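Local coordinates for uncharacterized protein (Pyrococcus horikoshii, PDB 2P8T) that is of unknown function but may bind ATP and possibly has aminoacyl-tRNA ligase activity, at residues Leu81-Pro87 with Ala99-Lys103; Thr16-Ala22 with Leu176-His181. All blocks are in the same frame, centred on the assembly; numbering follows the deposited sequence.

Contact 1: Leu81-Pro87 with Ala99-Lys103; sequences LSMFSEP and AIVVK
V101 O reaches the edge of the F84 ring in its plane, and V102 CG2 sits at the edge too, near CD1 and CE1; M83 CG lies over one face, nearer its outer edge than its centre. The backbone of F84 forms a single beta bridge with V102, where the connection leaving helix 71-81 runs briefly antiparallel to the end of strand 95-102 before entering strand 88-92, the hairpin partner of 95-102. The side chains of F84 and V102 point the same way, side by side, with F84 CD1 and V102 CG2 4.1 Å apart, and beyond the segments F84 packs on A183 of helix 172-187 and F25 of helix 17-26. Backbone bonds pin the bridge on both sides: K103 N gives a nearly straight bond (174°) to M83 O, and S85 N reaches V101 O at 2.9 Å. Farther along, P87 CB rests on I100 CG1, 4.0 Å away.

K103 lays its chain over the turn, CD passing 3.4 Å from S82 O, and its ammonium gathers up the connection: NZ bonds to L81 O at 2.8 Å and to F84 O at 3.0 Å, the latter from above the carbonyl plane, and also forms a salt bridge with D157. With a methionine in its place, both carbonyls and the D157 carboxylate would probably be left without their shared donor, and the turn would be less firmly held. S85 stands in for a backbone acceptor. With chi1 at 61°, its OG sits over the backbone, flanked by N and C; it accepts from V101 N at 2.7 Å and donates to a water, which in turn donates to E86 O and, at 2.6 Å, to A99 O.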
ATOM      1  N   LEU A  81      -2.066   6.146  -8.141  1.00 23.18           N
ATOM      2  CA  LEU A  81      -0.747   6.756  -8.074  1.00 24.39           C
ATOM      3  C   LEU A  81      -0.790   8.274  -8.001  1.00 24.53           C
ATOM      4  O   LEU A  81       0.230   8.907  -7.713  1.00 25.60           O
ATOM      5  CB  LEU A  81       0.109   6.306  -9.241  1.00 24.32           C
ATOM      6  CG  LEU A  81       0.714   4.921  -9.123  1.00 25.98           C
ATOM      7  CD1 LEU A  81       1.426   4.638 -10.422  1.00 28.99           C
ATOM      8  CD2 LEU A  81       1.673   4.809  -7.938  1.00 28.31           C
ATOM      9  N   SER A  82      -1.955   8.864  -8.251  1.00 24.67           N
ATOM     10  CA  SER A  82      -2.156  10.294  -7.975  1.00 25.05           C
ATOM     11  C   SER A  82      -2.299  10.593  -6.478  1.00 24.92           C
ATOM     12  O   SER A  82      -2.086  11.731  -6.058  1.00 25.47           O
ATOM     13  CB  SER A  82      -3.358  10.874  -8.746  1.00 26.10           C
ATOM     14  OG  SER A  82      -4.612  10.566  -8.134  1.00 26.77           O
ATOM     15  N   MET A  83      -2.668   9.594  -5.678  1.00 23.45           N
ATOM     16  CA  MET A  83      -2.891   9.812  -4.248  1.00 23.20           C
ATOM     17  C   MET A  83      -1.894   9.075  -3.344  1.00 22.72           C
ATOM     18  O   MET A  83      -1.820   9.343  -2.140  1.00 22.35           O
ATOM     19  CB  MET A  83      -4.366   9.548  -3.848  1.00 23.50           C
ATOM     20  CG  MET A  83      -4.948   8.125  -4.012  1.00 25.17           C
ATOM     21  SD  MET A  83      -6.799   8.010  -3.836  1.00 23.90           S
ATOM     22  CE  MET A  83      -7.270   8.595  -5.452  1.00 29.02           C
ATOM     23  N   PHE A  84      -1.150   8.149  -3.951  1.00 21.61           N
ATOM     24  CA  PHE A  84      -0.140   7.322  -3.283  1.00 21.54           C
ATOM     25  C   PHE A  84       1.120   7.234  -4.125  1.00 22.16           C
ATOM     26  O   PHE A  84       1.086   7.388  -5.350  1.00 22.45           O
ATOM     27  CB  PHE A  84      -0.645   5.886  -3.076  1.00 21.04           C
ATOM     28  CG  PHE A  84      -1.959   5.797  -2.361  1.00 20.68           C
ATOM     29  CD1 PHE A  84      -2.097   6.283  -1.061  1.00 19.30           C
ATOM     30  CD2 PHE A  84      -3.060   5.223  -2.990  1.00 20.65           C
ATOM     31  CE1 PHE A  84      -3.310   6.211  -0.402  1.00 17.34           C
ATOM     32  CE2 PHE A  84      -4.264   5.115  -2.339  1.00 19.34           C
ATOM     33  CZ  PHE A  84      -4.400   5.624  -1.041  1.00 19.54           C
ATOM     34  N   SER A  85       2.243   6.971  -3.470  1.00 21.97           N
ATOM     35  CA  SER A  85       3.470   6.629  -4.188  1.00 22.22           C
ATOM     36  C   SER A  85       3.419   5.156  -4.550  1.00 22.25           C
ATOM     37  O   SER A  85       2.574   4.423  -4.035  1.00 22.94           O
ATOM     38  CB  SER A  85       4.687   6.912  -3.316  1.00 22.82           C
ATOM     39  OG  SER A  85       4.662   6.134  -2.119  1.00 22.22           O
ATOM     40  N   GLU A  86       4.291   4.714  -5.453  1.00 22.44           N
ATOM     41  CA  GLU A  86       4.526   3.279  -5.622  1.00 23.04           C
ATOM     42  C   GLU A  86       4.994   2.679  -4.280  1.00 22.84           C
ATOM     43  O   GLU A  86       5.966   3.161  -3.722  1.00 23.26           O
ATOM     44  CB  GLU A  86       5.605   3.025  -6.685  1.00 23.26           C
ATOM     45  CG  GLU A  86       5.197   3.379  -8.123  1.00 25.02           C
ATOM     46  CD  GLU A  86       4.260   2.349  -8.768  1.00 27.61           C
ATOM     47  OE1 GLU A  86       3.983   1.291  -8.147  1.00 29.11           O
ATOM     48  OE2 GLU A  86       3.827   2.601  -9.928  1.00 29.10           O
ATOM     49  N   PRO A  87       4.315   1.623  -3.766  1.00 23.25           N
ATOM     50  CA  PRO A  87       4.814   0.980  -2.528  1.00 22.85           C
ATOM     51  C   PRO A  87       6.239   0.470  -2.717  1.00 23.48           C
ATOM     52  O   PRO A  87       6.556  -0.093  -3.769  1.00 23.78           O
ATOM     53  CB  PRO A  87       3.835  -0.180  -2.310  1.00 23.21           C
ATOM     54  CG  PRO A  87       2.557   0.300  -2.977  1.00 23.42           C
ATOM     55  CD  PRO A  87       3.062   0.998  -4.233  1.00 23.03           C
ATOM     56  N   ALA A  99       6.918   1.055   2.505  1.00 17.68           N
ATOM     57  CA  ALA A  99       6.648   2.464   2.672  1.00 17.76           C
ATOM     58  C   ALA A  99       5.715   2.904   1.549  1.00 16.98           C
ATOM     59  O   ALA A  99       5.911   2.518   0.379  1.00 16.37           O
ATOM     60  CB  ALA A  99       7.953   3.289   2.646  1.00 18.03           C
ATOM     61  N   ILE A 100       4.683   3.651   1.933  1.00 16.83           N
ATOM     62  CA  ILE A 100       3.761   4.283   0.990  1.00 16.74           C
ATOM     63  C   ILE A 100       3.568   5.754   1.374  1.00 16.89           C
ATOM     64  O   ILE A 100       3.205   6.080   2.510  1.00 17.35           O
ATOM     65  CB  ILE A 100       2.372   3.563   0.937  1.00 16.28           C
ATOM     66  CG1 ILE A 100       2.533   2.057   0.680  1.00 16.39           C
ATOM     67  CG2 ILE A 100       1.455   4.239  -0.097  1.00 16.75           C
ATOM     68  CD1 ILE A 100       1.201   1.253   0.693  1.00 17.15           C
ATOM     69  N   VAL A 101       3.797   6.644   0.415  1.00 17.15           N
ATOM     70  CA  VAL A 101       3.546   8.069   0.599  1.00 17.86           C
ATOM     71  C   VAL A 101       2.076   8.293   0.293  1.00 19.11           C
ATOM     72  O   VAL A 101       1.566   7.822  -0.745  1.00 18.45           O
ATOM     73  CB  VAL A 101       4.389   8.940  -0.365  1.00 18.51           C
ATOM     74  CG1 VAL A 101       4.075  10.444  -0.202  1.00 18.79           C
ATOM     75  CG2 VAL A 101       5.867   8.665  -0.197  1.00 17.90           C
ATOM     76  N   VAL A 102       1.399   8.998   1.192  1.00 18.42           N
ATOM     77  CA  VAL A 102       0.009   9.418   0.971  1.00 19.29           C
ATOM     78  C   VAL A 102      -0.000  10.919   0.657  1.00 20.41           C
ATOM     79  O   VAL A 102       0.418  11.745   1.473  1.00 19.56           O
ATOM     80  CB  VAL A 102      -0.884   9.144   2.197  1.00 19.68           C
ATOM     81  CG1 VAL A 102      -2.318   9.552   1.908  1.00 18.39           C
ATOM     82  CG2 VAL A 102      -0.815   7.669   2.590  1.00 19.51           C
ATOM     83  N   LYS A 103      -0.484  11.250  -0.538  1.00 21.33           N
ATOM     84  CA  LYS A 103      -0.438  12.602  -1.051  1.00 22.92           C
ATOM     85  C   LYS A 103      -1.617  13.386  -0.544  1.00 24.25           C
ATOM     86  O   LYS A 103      -2.720  12.858  -0.468  1.00 23.52           O
ATOM     87  CB  LYS A 103      -0.383  12.579  -2.586  1.00 23.26           C
ATOM     88  CG  LYS A 103       0.951  12.042  -3.083  1.00 25.28           C
ATOM     89  CD  LYS A 103       0.849  11.233  -4.365  1.00 27.81           C
ATOM     90  CE  LYS A 103       2.243  10.859  -4.844  1.00 31.16           C
ATOM     91  NZ  LYS A 103       2.267  10.008  -6.070  1.00 28.56           N
TER
HETATM   92  O   HOH W   1       6.452   4.404  -1.374  1.00 27.82           O

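Contact 2: Thr16-Ala22 with Leu176-His181; sequences TVEDVLA and LKSAIH
A capping box opens helix 17-26 just where its first turn meets helix 172-187, and it is T16 and D19 of that box that K177 approaches. D19 N bonds to T16 OG1, while T16 N returns a bond to D19 OD2 at 2.8 Å. The other carboxylate oxygen, D19 OD1, takes the salt bridge from K177 NZ at 2.9 Å, met from above the carboxylate plane. The lysine runs out extended and turns only at its end (chi4 66°), which swings NZ onto the box.

The segments cross steeply, 106° between their directions, with axes 9.3 Å apart. I180 carries the apolar part of the contact: its CD1 lies 3.6 Å from A22 CB, and its CG2 is 3.7 Å from L21 CB. I180 also packs on I100 of strand 95-102. One residue before D19, E18 is bent at chi2, and its OE2 accepts from H181 ND1 at 2.8 Å, almost straight (173°). That oxygen lies in the imidazole plane, yet the donor sits above the plane of the carboxylate; the ring itself is stacked with F120.

The two directed polar links gather at the first turn of helix 17-26, and the apolar contacts of L21 and A22 follow on the next. D19 has its oxygens divided between K177 and the T16 backbone, and the ammonium together with the helix start would be expected to favour its ionised form.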
ATOM      1  N   THR A  16     -10.484  -8.815   0.579  1.00 28.57           N
ATOM      2  CA  THR A  16     -10.823  -7.496   1.110  1.00 27.31           C
ATOM      3  C   THR A  16     -10.491  -6.385   0.101  1.00 26.19           C
ATOM      4  O   THR A  16      -9.822  -6.643  -0.890  1.00 25.23           O
ATOM      5  CB  THR A  16     -10.050  -7.238   2.426  1.00 27.38           C
ATOM      6  OG1 THR A  16      -8.649  -7.163   2.139  1.00 28.94           O
ATOM      7  CG2 THR A  16     -10.267  -8.401   3.404  1.00 27.83           C
ATOM      8  N   VAL A  17     -10.964  -5.156   0.359  1.00 24.99           N
ATOM      9  CA  VAL A  17     -10.585  -4.000  -0.471  1.00 24.72           C
ATOM     10  C   VAL A  17      -9.051  -3.837  -0.494  1.00 24.45           C
ATOM     11  O   VAL A  17      -8.479  -3.434  -1.508  1.00 23.47           O
ATOM     12  CB  VAL A  17     -11.319  -2.690  -0.039  1.00 24.42           C
ATOM     13  CG1 VAL A  17     -10.865  -2.234   1.342  1.00 24.90           C
ATOM     14  CG2 VAL A  17     -11.135  -1.576  -1.054  1.00 26.03           C
ATOM     15  N   GLU A  18      -8.386  -4.210   0.603  1.00 23.91           N
ATOM     16  CA  GLU A  18      -6.938  -4.090   0.671  1.00 24.01           C
ATOM     17  C   GLU A  18      -6.303  -5.078  -0.283  1.00 23.61           C
ATOM     18  O   GLU A  18      -5.285  -4.782  -0.876  1.00 22.29           O
ATOM     19  CB  GLU A  18      -6.413  -4.301   2.103  1.00 24.70           C
ATOM     20  CG  GLU A  18      -6.716  -3.139   3.046  1.00 26.49           C
ATOM     21  CD  GLU A  18      -8.067  -3.228   3.718  1.00 29.12           C
ATOM     22  OE1 GLU A  18      -8.766  -4.247   3.517  1.00 28.86           O
ATOM     23  OE2 GLU A  18      -8.420  -2.282   4.464  1.00 28.56           O
ATOM     24  N   ASP A  19      -6.912  -6.262  -0.432  1.00 23.90           N
ATOM     25  CA  ASP A  19      -6.437  -7.230  -1.412  1.00 24.35           C
ATOM     26  C   ASP A  19      -6.643  -6.707  -2.840  1.00 22.89           C
ATOM     27  O   ASP A  19      -5.781  -6.892  -3.687  1.00 23.42           O
ATOM     28  CB  ASP A  19      -7.154  -8.586  -1.253  1.00 25.27           C
ATOM     29  CG  ASP A  19      -6.895  -9.245   0.094  1.00 27.94           C
ATOM     30  OD1 ASP A  19      -5.722  -9.269   0.564  1.00 32.26           O
ATOM     31  OD2 ASP A  19      -7.874  -9.756   0.678  1.00 32.33           O
ATOM     32  N   VAL A  20      -7.784  -6.076  -3.106  1.00 22.13           N
ATOM     33  CA  VAL A  20      -8.057  -5.486  -4.431  1.00 21.67           C
ATOM     34  C   VAL A  20      -6.979  -4.445  -4.698  1.00 21.15           C
ATOM     35  O   VAL A  20      -6.281  -4.520  -5.722  1.00 21.04           O
ATOM     36  CB  VAL A  20      -9.452  -4.827  -4.521  1.00 21.58           C
ATOM     37  CG1 VAL A  20      -9.678  -4.155  -5.902  1.00 21.27           C
ATOM     38  CG2 VAL A  20     -10.575  -5.845  -4.205  1.00 21.62           C
ATOM     39  N   LEU A  21      -6.797  -3.520  -3.754  1.00 19.79           N
ATOM     40  CA  LEU A  21      -5.780  -2.468  -3.944  1.00 18.89           C
ATOM     41  C   LEU A  21      -4.390  -3.055  -4.171  1.00 18.95           C
ATOM     42  O   LEU A  21      -3.677  -2.622  -5.079  1.00 19.79           O
ATOM     43  CB  LEU A  21      -5.777  -1.458  -2.792  1.00 17.99           C
ATOM     44  CG  LEU A  21      -7.041  -0.610  -2.597  1.00 18.84           C
ATOM     45  CD1 LEU A  21      -7.115  -0.003  -1.207  1.00 18.88           C
ATOM     46  CD2 LEU A  21      -7.136   0.451  -3.679  1.00 18.27           C
ATOM     47  N   ALA A  22      -4.019  -4.067  -3.375  1.00 20.05           N
ATOM     48  CA  ALA A  22      -2.736  -4.745  -3.524  1.00 19.98           C
ATOM     49  C   ALA A  22      -2.519  -5.329  -4.915  1.00 20.95           C
ATOM     50  O   ALA A  22      -1.439  -5.168  -5.491  1.00 20.50           O
ATOM     51  CB  ALA A  22      -2.546  -5.826  -2.449  1.00 20.18           C
ATOM     52  N   LEU A 176       2.898  -5.397   3.278  1.00 19.49           N
ATOM     53  CA  LEU A 176       2.176  -4.766   2.175  1.00 19.53           C
ATOM     54  C   LEU A 176       0.716  -4.549   2.537  1.00 19.54           C
ATOM     55  O   LEU A 176       0.189  -3.444   2.370  1.00 18.77           O
ATOM     56  CB  LEU A 176       2.280  -5.590   0.888  1.00 19.42           C
ATOM     57  CG  LEU A 176       1.607  -4.934  -0.336  1.00 20.19           C
ATOM     58  CD1 LEU A 176       2.073  -3.497  -0.556  1.00 18.85           C
ATOM     59  CD2 LEU A 176       1.850  -5.783  -1.584  1.00 20.63           C
ATOM     60  N   LYS A 177       0.073  -5.608   3.027  1.00 19.31           N
ATOM     61  CA  LYS A 177      -1.347  -5.568   3.376  1.00 21.59           C
ATOM     62  C   LYS A 177      -1.639  -4.531   4.462  1.00 19.83           C
ATOM     63  O   LYS A 177      -2.601  -3.759   4.357  1.00 19.57           O
ATOM     64  CB  LYS A 177      -1.819  -6.974   3.809  1.00 22.45           C
ATOM     65  CG  LYS A 177      -3.353  -7.199   3.808  1.00 25.97           C
ATOM     66  CD  LYS A 177      -3.696  -8.711   3.762  1.00 26.07           C
ATOM     67  CE  LYS A 177      -5.126  -9.020   4.242  1.00 28.70           C
ATOM     68  NZ  LYS A 177      -6.183  -8.438   3.322  1.00 32.28           N
ATOM     69  N   SER A 178      -0.803  -4.500   5.496  1.00 18.42           N
ATOM     70  CA  SER A 178      -1.016  -3.563   6.594  1.00 17.52           C
ATOM     71  C   SER A 178      -0.767  -2.116   6.156  1.00 17.05           C
ATOM     72  O   SER A 178      -1.505  -1.208   6.565  1.00 16.26           O
ATOM     73  CB  SER A 178      -0.155  -3.922   7.810  1.00 17.24           C
ATOM     74  OG  SER A 178       1.238  -3.959   7.502  1.00 18.96           O
ATOM     75  N   ALA A 179       0.254  -1.897   5.327  1.00 16.10           N
ATOM     76  CA  ALA A 179       0.506  -0.532   4.800  1.00 16.15           C
ATOM     77  C   ALA A 179      -0.686  -0.051   3.951  1.00 16.01           C
ATOM     78  O   ALA A 179      -1.133   1.096   4.081  1.00 16.14           O
ATOM     79  CB  ALA A 179       1.815  -0.503   3.991  1.00 15.28           C
ATOM     80  N   ILE A 180      -1.211  -0.933   3.101  1.00 16.32           N
ATOM     81  CA  ILE A 180      -2.377  -0.599   2.282  1.00 16.59           C
ATOM     82  C   ILE A 180      -3.594  -0.331   3.172  1.00 16.63           C
ATOM     83  O   ILE A 180      -4.366   0.580   2.917  1.00 15.29           O
ATOM     84  CB  ILE A 180      -2.644  -1.666   1.186  1.00 16.98           C
ATOM     85  CG1 ILE A 180      -1.496  -1.640   0.176  1.00 16.68           C
ATOM     86  CG2 ILE A 180      -4.000  -1.386   0.466  1.00 16.27           C
ATOM     87  CD1 ILE A 180      -1.494  -2.774  -0.836  1.00 18.30           C
ATOM     88  N   HIS A 181      -3.743  -1.100   4.252  1.00 16.57           N
ATOM     89  CA  HIS A 181      -4.842  -0.825   5.184  1.00 17.61           C
ATOM     90  C   HIS A 181      -4.783   0.622   5.720  1.00 17.31           C
ATOM     91  O   HIS A 181      -5.780   1.316   5.749  1.00 16.38           O
ATOM     92  CB  HIS A 181      -4.812  -1.833   6.331  1.00 17.20           C
ATOM     93  CG  HIS A 181      -5.910  -1.634   7.326  1.00 21.75           C
ATOM     94  ND1 HIS A 181      -7.242  -1.687   6.979  1.00 24.34           N
ATOM     95  CD2 HIS A 181      -5.873  -1.361   8.649  1.00 22.14           C
ATOM     96  CE1 HIS A 181      -7.983  -1.461   8.051  1.00 25.32           C
ATOM     97  NE2 HIS A 181      -7.175  -1.269   9.080  1.00 23.22           N
TER

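In the fold
Contact 2 is the more buried of the two, near the middle of the chain, and joins the N-terminal family region to the DUF4443 region mainly through side chains, with no backbone-to-backbone pairing between the helices. Contact 1 is partly buried and relies mainly on backbone groups, with one lysine and a water completing the pairing at an edge of the five-stranded sheet. Residues 81-87 and 99-103 are close in sequence and nest inside the long loop that contact 2 closes. The centres of contacts 1 and 2 lie about 13 Å apart, yet they share an apolar boundary: I100 CD1 packs 3.8 Å from A179 CB, and P87 CB approaches L176 CD1. Helix 172-187 therefore lies between sheet and N-terminal helix.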